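Local structure of 4'-phospho-dehydrooxetanocin synthase (5UL3) at residues Q694-L708 / L721-W735. The protein catalyses the oxidative ring contraction of dAMP to an oxetane aldehyde in oxetanocin A biosynthesis, using S-adenosylmethionine, a [4Fe-4S] cluster and cobalamin. Residues are numbered along the deposited sequence; the frame is centred on the assembly and turned at random.
Sequences QLIMEKLLRDVEADL and LHNTLKRWFSDMGNW. With EDO (1,2-ethanediol), chain B; EDO (1,2-ethanediol), chain K.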
loop_
_atom_site.group_PDB
_atom_site.type_symbol
_atom_site.label_atom_id
_atom_site.label_comp_id
_atom_site.label_asym_id
_atom_site.label_seq_id
_atom_site.Cartn_x
_atom_site.Cartn_y
_atom_site.Cartn_z
ATOM N N GLN A 694 -6.498 -9.449 33.241
ATOM C CA GLN A 694 -7.164 -8.179 32.980
ATOM C C GLN A 694 -7.105 -7.240 34.181
ATOM O O GLN A 694 -7.207 -6.022 34.009
ATOM C CB GLN A 694 -8.614 -8.433 32.566
ATOM C CG GLN A 694 -9.403 -7.167 32.228
ATOM C CD GLN A 694 -10.813 -7.455 31.765
ATOM O OE1 GLN A 694 -11.604 -8.055 32.492
ATOM N NE2 GLN A 694 -11.144 -7.026 30.547
ATOM N N LEU A 695 -6.926 -7.778 35.394
ATOM C CA LEU A 695 -6.731 -6.922 36.561
ATOM C C LEU A 695 -5.494 -6.040 36.419
ATOM O O LEU A 695 -5.423 -4.966 37.027
ATOM C CB LEU A 695 -6.624 -7.783 37.825
ATOM C CG LEU A 695 -7.874 -8.595 38.157
ATOM C CD1 LEU A 695 -7.552 -9.570 39.290
ATOM C CD2 LEU A 695 -9.019 -7.662 38.559
ATOM N N ILE A 696 -4.509 -6.464 35.623
ATOM C CA ILE A 696 -3.352 -5.604 35.396
ATOM C C ILE A 696 -3.718 -4.469 34.452
ATOM O O ILE A 696 -3.286 -3.327 34.640
ATOM C CB ILE A 696 -2.160 -6.414 34.858
ATOM C CG1 ILE A 696 -1.874 -7.604 35.776
ATOM C CG2 ILE A 696 -0.933 -5.525 34.762
ATOM C CD1 ILE A 696 -0.896 -8.563 35.177
ATOM N N MET A 697 -4.523 -4.756 33.428
ATOM C CA MET A 697 -5.023 -3.680 32.578
ATOM C C MET A 697 -5.871 -2.698 33.380
ATOM O O MET A 697 -5.825 -1.485 33.140
ATOM C CB MET A 697 -5.830 -4.256 31.416
ATOM C CG MET A 697 -6.241 -3.231 30.381
ATOM S SD MET A 697 -4.817 -2.658 29.419
ATOM C CE MET A 697 -5.650 -1.350 28.532
ATOM N N GLU A 698 -6.651 -3.201 34.348
ATOM C CA GLU A 698 -7.421 -2.286 35.187
ATOM C C GLU A 698 -6.494 -1.328 35.918
ATOM O O GLU A 698 -6.779 -0.131 36.015
ATOM C CB GLU A 698 -8.291 -3.046 36.198
ATOM C CG GLU A 698 -9.132 -2.059 37.033
ATOM C CD GLU A 698 -9.804 -2.660 38.259
ATOM O OE1 GLU A 698 -9.527 -3.822 38.599
ATOM O OE2 GLU A 698 -10.626 -1.947 38.880
ATOM N N LYS A 699 -5.367 -1.835 36.416
ATOM C CA LYS A 699 -4.439 -0.990 37.159
ATOM C C LYS A 699 -3.937 0.155 36.291
ATOM O O LYS A 699 -3.884 1.312 36.731
ATOM C CB LYS A 699 -3.270 -1.824 37.684
ATOM C CG LYS A 699 -2.215 -0.999 38.401
ATOM C CD LYS A 699 -1.367 -1.850 39.326
ATOM C CE LYS A 699 -0.445 -0.981 40.168
ATOM N NZ LYS A 699 0.526 -0.242 39.313
ATOM N N LEU A 700 -3.575 -0.151 35.044
ATOM C CA LEU A 700 -3.199 0.893 34.096
ATOM C C LEU A 700 -4.325 1.900 33.902
ATOM O O LEU A 700 -4.103 3.114 33.935
ATOM C CB LEU A 700 -2.816 0.259 32.753
ATOM C CG LEU A 700 -2.669 1.212 31.563
ATOM C CD1 LEU A 700 -1.591 2.232 31.864
ATOM C CD2 LEU A 700 -2.361 0.445 30.224
ATOM N N LEU A 701 -5.543 1.419 33.680
ATOM C CA LEU A 701 -6.616 2.341 33.347
ATOM C C LEU A 701 -7.071 3.144 34.565
ATOM O O LEU A 701 -7.641 4.229 34.395
ATOM C CB LEU A 701 -7.776 1.578 32.702
ATOM C CG LEU A 701 -7.428 0.942 31.337
ATOM C CD1 LEU A 701 -8.632 0.235 30.751
ATOM C CD2 LEU A 701 -6.891 2.011 30.349
ATOM N N ARG A 702 -6.807 2.651 35.782
ATOM C CA ARG A 702 -7.050 3.473 36.966
ATOM C C ARG A 702 -6.088 4.655 37.021
ATOM O O ARG A 702 -6.473 5.745 37.457
ATOM C CB ARG A 702 -6.937 2.625 38.241
ATOM C CG ARG A 702 -8.039 1.580 38.425
ATOM C CD ARG A 702 -9.442 2.200 38.533
ATOM N NE ARG A 702 -10.461 1.159 38.688
ATOM C CZ ARG A 702 -11.770 1.377 38.700
ATOM N NH1 ARG A 702 -12.247 2.611 38.599
ATOM N NH2 ARG A 702 -12.608 0.358 38.830
ATOM N N ASP A 703 -4.839 4.469 36.576
ATOM C CA ASP A 703 -3.938 5.611 36.434
ATOM C C ASP A 703 -4.440 6.582 35.371
ATOM O O ASP A 703 -4.372 7.800 35.563
ATOM C CB ASP A 703 -2.511 5.153 36.095
ATOM C CG ASP A 703 -1.791 4.503 37.276
ATOM O OD1 ASP A 703 -2.152 4.767 38.440
ATOM O OD2 ASP A 703 -0.833 3.740 37.032
ATOM N N VAL A 704 -4.920 6.066 34.229
ATOM C CA VAL A 704 -5.476 6.924 33.184
ATOM C C VAL A 704 -6.652 7.723 33.729
ATOM O O VAL A 704 -6.785 8.932 33.490
ATOM C CB VAL A 704 -5.910 6.088 31.962
ATOM C CG1 VAL A 704 -6.506 7.004 30.875
ATOM C CG2 VAL A 704 -4.746 5.272 31.423
ATOM N N GLU A 705 -7.535 7.038 34.452
ATOM C CA GLU A 705 -8.715 7.672 35.026
ATOM C C GLU A 705 -8.317 8.777 36.000
ATOM O O GLU A 705 -8.853 9.891 35.949
ATOM C CB GLU A 705 -9.565 6.597 35.710
ATOM C CG GLU A 705 -10.729 7.148 36.542
ATOM C CD GLU A 705 -11.454 6.061 37.326
ATOM O OE1 GLU A 705 -10.791 5.245 37.997
ATOM O OE2 GLU A 705 -12.699 6.020 37.254
ATOM N N ALA A 706 -7.365 8.484 36.891
ATOM C CA ALA A 706 -6.922 9.485 37.860
ATOM C C ALA A 706 -6.253 10.662 37.170
ATOM O O ALA A 706 -6.477 11.819 37.545
ATOM C CB ALA A 706 -5.973 8.851 38.875
ATOM N N ASP A 707 -5.423 10.392 36.156
ATOM C CA ASP A 707 -4.792 11.492 35.439
ATOM C C ASP A 707 -5.832 12.355 34.750
ATOM O O ASP A 707 -5.690 13.584 34.672
ATOM C CB ASP A 707 -3.781 10.958 34.409
ATOM C CG ASP A 707 -2.499 10.462 35.041
ATOM O OD1 ASP A 707 -2.180 10.866 36.180
ATOM O OD2 ASP A 707 -1.784 9.672 34.382
ATOM N N LEU A 708 -6.888 11.731 34.229
ATOM C CA LEU A 708 -7.948 12.505 33.604
ATOM C C LEU A 708 -8.661 13.365 34.645
ATOM O O LEU A 708 -8.864 14.568 34.443
ATOM C CB LEU A 708 -8.932 11.568 32.907
ATOM C CG LEU A 708 -10.180 12.204 32.302
ATOM C CD1 LEU A 708 -9.796 13.271 31.287
ATOM C CD2 LEU A 708 -11.019 11.105 31.636
ATOM N N LEU A 721 -12.887 9.795 26.396
ATOM C CA LEU A 721 -12.078 8.997 27.312
ATOM C C LEU A 721 -12.849 8.693 28.593
ATOM O O LEU A 721 -12.820 7.560 29.085
ATOM C CB LEU A 721 -10.751 9.692 27.630
ATOM C CG LEU A 721 -9.757 8.829 28.421
ATOM C CD1 LEU A 721 -9.435 7.519 27.699
ATOM C CD2 LEU A 721 -8.446 9.573 28.721
ATOM N N HIS A 722 -13.545 9.684 29.147
ATOM C CA HIS A 722 -14.399 9.411 30.300
ATOM C C HIS A 722 -15.399 8.303 29.985
ATOM O O HIS A 722 -15.550 7.346 30.756
ATOM C CB HIS A 722 -15.137 10.676 30.734
ATOM C CG HIS A 722 -16.131 10.432 31.830
ATOM N ND1 HIS A 722 -17.486 10.307 31.596
ATOM C CD2 HIS A 722 -15.963 10.260 33.163
ATOM C CE1 HIS A 722 -18.110 10.085 32.738
ATOM N NE2 HIS A 722 -17.210 10.050 33.705
ATOM N N ASN A 723 -16.075 8.405 28.840
ATOM C CA ASN A 723 -17.122 7.436 28.511
ATOM C C ASN A 723 -16.548 6.041 28.287
ATOM O O ASN A 723 -17.099 5.054 28.786
ATOM C CB ASN A 723 -17.906 7.886 27.276
ATOM C CG ASN A 723 -18.748 9.131 27.527
ATOM O OD1 ASN A 723 -19.076 9.456 28.668
ATOM N ND2 ASN A 723 -19.104 9.828 26.454
ATOM N N THR A 724 -15.456 5.926 27.519
ATOM C CA THR A 724 -14.907 4.592 27.279
ATOM C C THR A 724 -14.284 3.993 28.537
ATOM O O THR A 724 -14.370 2.778 28.745
ATOM C CB THR A 724 -13.891 4.600 26.121
ATOM O OG1 THR A 724 -12.790 5.480 26.412
ATOM C CG2 THR A 724 -14.569 5.018 24.813
ATOM N N LEU A 725 -13.669 4.809 29.399
ATOM C CA LEU A 725 -13.166 4.275 30.664
ATOM C C LEU A 725 -14.310 3.723 31.513
ATOM O O LEU A 725 -14.227 2.604 32.037
ATOM C CB LEU A 725 -12.402 5.356 31.437
ATOM C CG LEU A 725 -10.974 5.729 31.015
ATOM C CD1 LEU A 725 -10.523 6.956 31.834
ATOM C CD2 LEU A 725 -10.043 4.562 31.239
ATOM N N LYS A 726 -15.391 4.496 31.651
ATOM C CA LYS A 726 -16.521 4.059 32.470
ATOM C C LYS A 726 -17.067 2.726 31.975
ATOM O O LYS A 726 -17.311 1.808 32.769
ATOM C CB LYS A 726 -17.622 5.125 32.455
ATOM C CG LYS A 726 -18.824 4.777 33.324
ATOM C CD LYS A 726 -19.867 5.882 33.249
ATOM C CE LYS A 726 -20.948 5.662 34.314
ATOM N NZ LYS A 726 -21.966 6.749 34.315
ATOM N N ARG A 727 -17.241 2.602 30.659
ATOM C CA ARG A 727 -17.700 1.349 30.074
ATOM C C ARG A 727 -16.701 0.223 30.315
ATOM O O ARG A 727 -17.096 -0.900 30.653
ATOM C CB ARG A 727 -17.944 1.546 28.578
ATOM C CG ARG A 727 -18.627 0.380 27.890
ATOM C CD ARG A 727 -18.904 0.729 26.436
ATOM N NE ARG A 727 -19.357 2.112 26.336
ATOM C CZ ARG A 727 -20.624 2.496 26.450
ATOM N NH1 ARG A 727 -20.937 3.782 26.360
ATOM N NH2 ARG A 727 -21.579 1.594 26.652
ATOM N N TRP A 728 -15.401 0.503 30.152
ATOM C CA TRP A 728 -14.387 -0.535 30.357
ATOM C C TRP A 728 -14.473 -1.122 31.763
ATOM O O TRP A 728 -14.470 -2.349 31.941
ATOM C CB TRP A 728 -12.980 0.020 30.106
ATOM C CG TRP A 728 -11.952 -1.091 29.982
ATOM C CD1 TRP A 728 -11.515 -1.677 28.825
ATOM C CD2 TRP A 728 -11.275 -1.767 31.052
ATOM N NE1 TRP A 728 -10.598 -2.668 29.108
ATOM C CE2 TRP A 728 -10.435 -2.746 30.466
ATOM C CE3 TRP A 728 -11.290 -1.642 32.445
ATOM C CZ2 TRP A 728 -9.616 -3.582 31.224
ATOM C CZ3 TRP A 728 -10.480 -2.478 33.197
ATOM C CH2 TRP A 728 -9.657 -3.435 32.586
ATOM N N PHE A 729 -14.536 -0.258 32.780
ATOM C CA PHE A 729 -14.614 -0.751 34.151
ATOM C C PHE A 729 -15.868 -1.588 34.354
ATOM O O PHE A 729 -15.813 -2.656 34.974
ATOM C CB PHE A 729 -14.561 0.418 35.139
ATOM C CG PHE A 729 -13.226 1.134 35.152
ATOM C CD1 PHE A 729 -12.046 0.415 35.299
ATOM C CD2 PHE A 729 -13.157 2.518 34.981
ATOM C CE1 PHE A 729 -10.812 1.050 35.303
ATOM C CE2 PHE A 729 -11.930 3.166 34.988
ATOM C CZ PHE A 729 -10.754 2.431 35.145
ATOM N N SER A 730 -17.000 -1.142 33.804
ATOM C CA SER A 730 -18.239 -1.888 33.986
ATOM C C SER A 730 -18.248 -3.198 33.207
ATOM O O SER A 730 -19.006 -4.107 33.560
ATOM C CB SER A 730 -19.441 -1.034 33.579
ATOM O OG SER A 730 -19.845 -1.335 32.259
ATOM N N ASP A 731 -17.427 -3.323 32.166
ATOM C CA ASP A 731 -17.381 -4.539 31.361
ATOM C C ASP A 731 -16.322 -5.531 31.815
ATOM O O ASP A 731 -16.134 -6.550 31.140
ATOM C CB ASP A 731 -17.135 -4.193 29.887
ATOM C CG ASP A 731 -18.324 -3.516 29.247
ATOM O OD1 ASP A 731 -19.441 -3.662 29.783
ATOM O OD2 ASP A 731 -18.150 -2.839 28.215
ATOM N N MET A 732 -15.627 -5.274 32.924
ATOM C CA MET A 732 -14.541 -6.158 33.339
ATOM C C MET A 732 -15.031 -7.588 33.522
ATOM O O MET A 732 -16.095 -7.829 34.098
ATOM C CB MET A 732 -13.917 -5.677 34.644
ATOM C CG MET A 732 -13.059 -4.449 34.502
ATOM S SD MET A 732 -12.201 -4.040 36.017
ATOM C CE MET A 732 -11.246 -5.518 36.312
ATOM N N GLY A 733 -14.232 -8.542 33.046
ATOM C CA GLY A 733 -14.560 -9.953 33.162
ATOM C C GLY A 733 -15.690 -10.431 32.280
ATOM O O GLY A 733 -15.975 -11.636 32.269
ATOM N N ASN A 734 -16.358 -9.532 31.565
ATOM C CA ASN A 734 -17.330 -9.882 30.539
ATOM C C ASN A 734 -16.608 -10.084 29.213
ATOM O O ASN A 734 -15.804 -9.238 28.802
ATOM C CB ASN A 734 -18.374 -8.772 30.410
ATOM C CG ASN A 734 -19.763 -9.225 30.793
ATOM O OD1 ASN A 734 -19.981 -10.390 31.122
ATOM N ND2 ASN A 734 -20.718 -8.299 30.753
ATOM N N TRP A 735 -16.882 -11.201 28.545
ATOM C CA TRP A 735 -16.203 -11.524 27.301
ATOM C C TRP A 735 -17.224 -11.871 26.219
ATOM O O TRP A 735 -18.277 -12.451 26.500
ATOM C CB TRP A 735 -15.196 -12.672 27.504
ATOM C CG TRP A 735 -14.109 -12.362 28.522
ATOM C CD1 TRP A 735 -14.021 -12.837 29.801
ATOM C CD2 TRP A 735 -12.968 -11.504 28.338
ATOM N NE1 TRP A 735 -12.893 -12.339 30.419
ATOM C CE2 TRP A 735 -12.235 -11.514 29.544
ATOM C CE3 TRP A 735 -12.500 -10.726 27.268
ATOM C CZ2 TRP A 735 -11.060 -10.776 29.713
ATOM C CZ3 TRP A 735 -11.328 -10.001 27.437
ATOM C CH2 TRP A 735 -10.626 -10.023 28.652
HETATM C C1 EDO B . 1.348 0.184 36.191
HETATM O O1 EDO B . 0.921 -1.109 36.635
HETATM C C2 EDO B . 0.149 0.932 35.625
HETATM O O2 EDO B . 0.575 2.186 35.077
HETATM C C1 EDO K . -1.533 7.753 39.759
HETATM O O1 EDO K . -2.744 7.122 40.191
HETATM C C2 EDO K . -1.792 8.494 38.454
HETATM O O2 EDO K . -2.428 9.753 38.715
HETATM O O HOH W 1 -13.919 -7.222 29.461
#
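The guanidinium of Arg702 lies flat on one face of the Phe729 ring, planes 5° apart and CZ of Arg702 3.6 Å from the Phe729 ring centroid, a cation-pi stack that leaves the N-H edge for carboxylates. In that plane NE and NH2 both bond OE2 of Glu698, while NH1 reaches OE1 of Glu705; the two salt bridges fix the group's rotation. Arg702 starts away from the second helix, and a bend at chi2 brings its end over the ring. Phe729's edge meets CG of Glu698 and O of Leu701. On Trp728, CD1 of Leu701 sits over one face, a CH-pi contact; O of Gln694 and CD1 of Phe729 lie at its edge, and NE1 bonds Asn604 of helix 588-617. The two roughly antiparallel helices (145° between N-to-C directions) pack knobs-into-holes in the C-terminal helix bundle, Leu725 fitting among Leu701, Val704, Glu705 and Leu708. In a type II turn from Asp731 to Asn734, N of Gly733 donates a hydrogen bond to OE1 of Gln694 (2.7 Å), in the plane of that amide carbonyl. Extended beyond CG, which lies anti to the backbone N (chi1 -178°), Gln694 brings NE2 to CH2 of Trp735 (3.6 Å) and to a water bonded to O of Asp731 and Asn734.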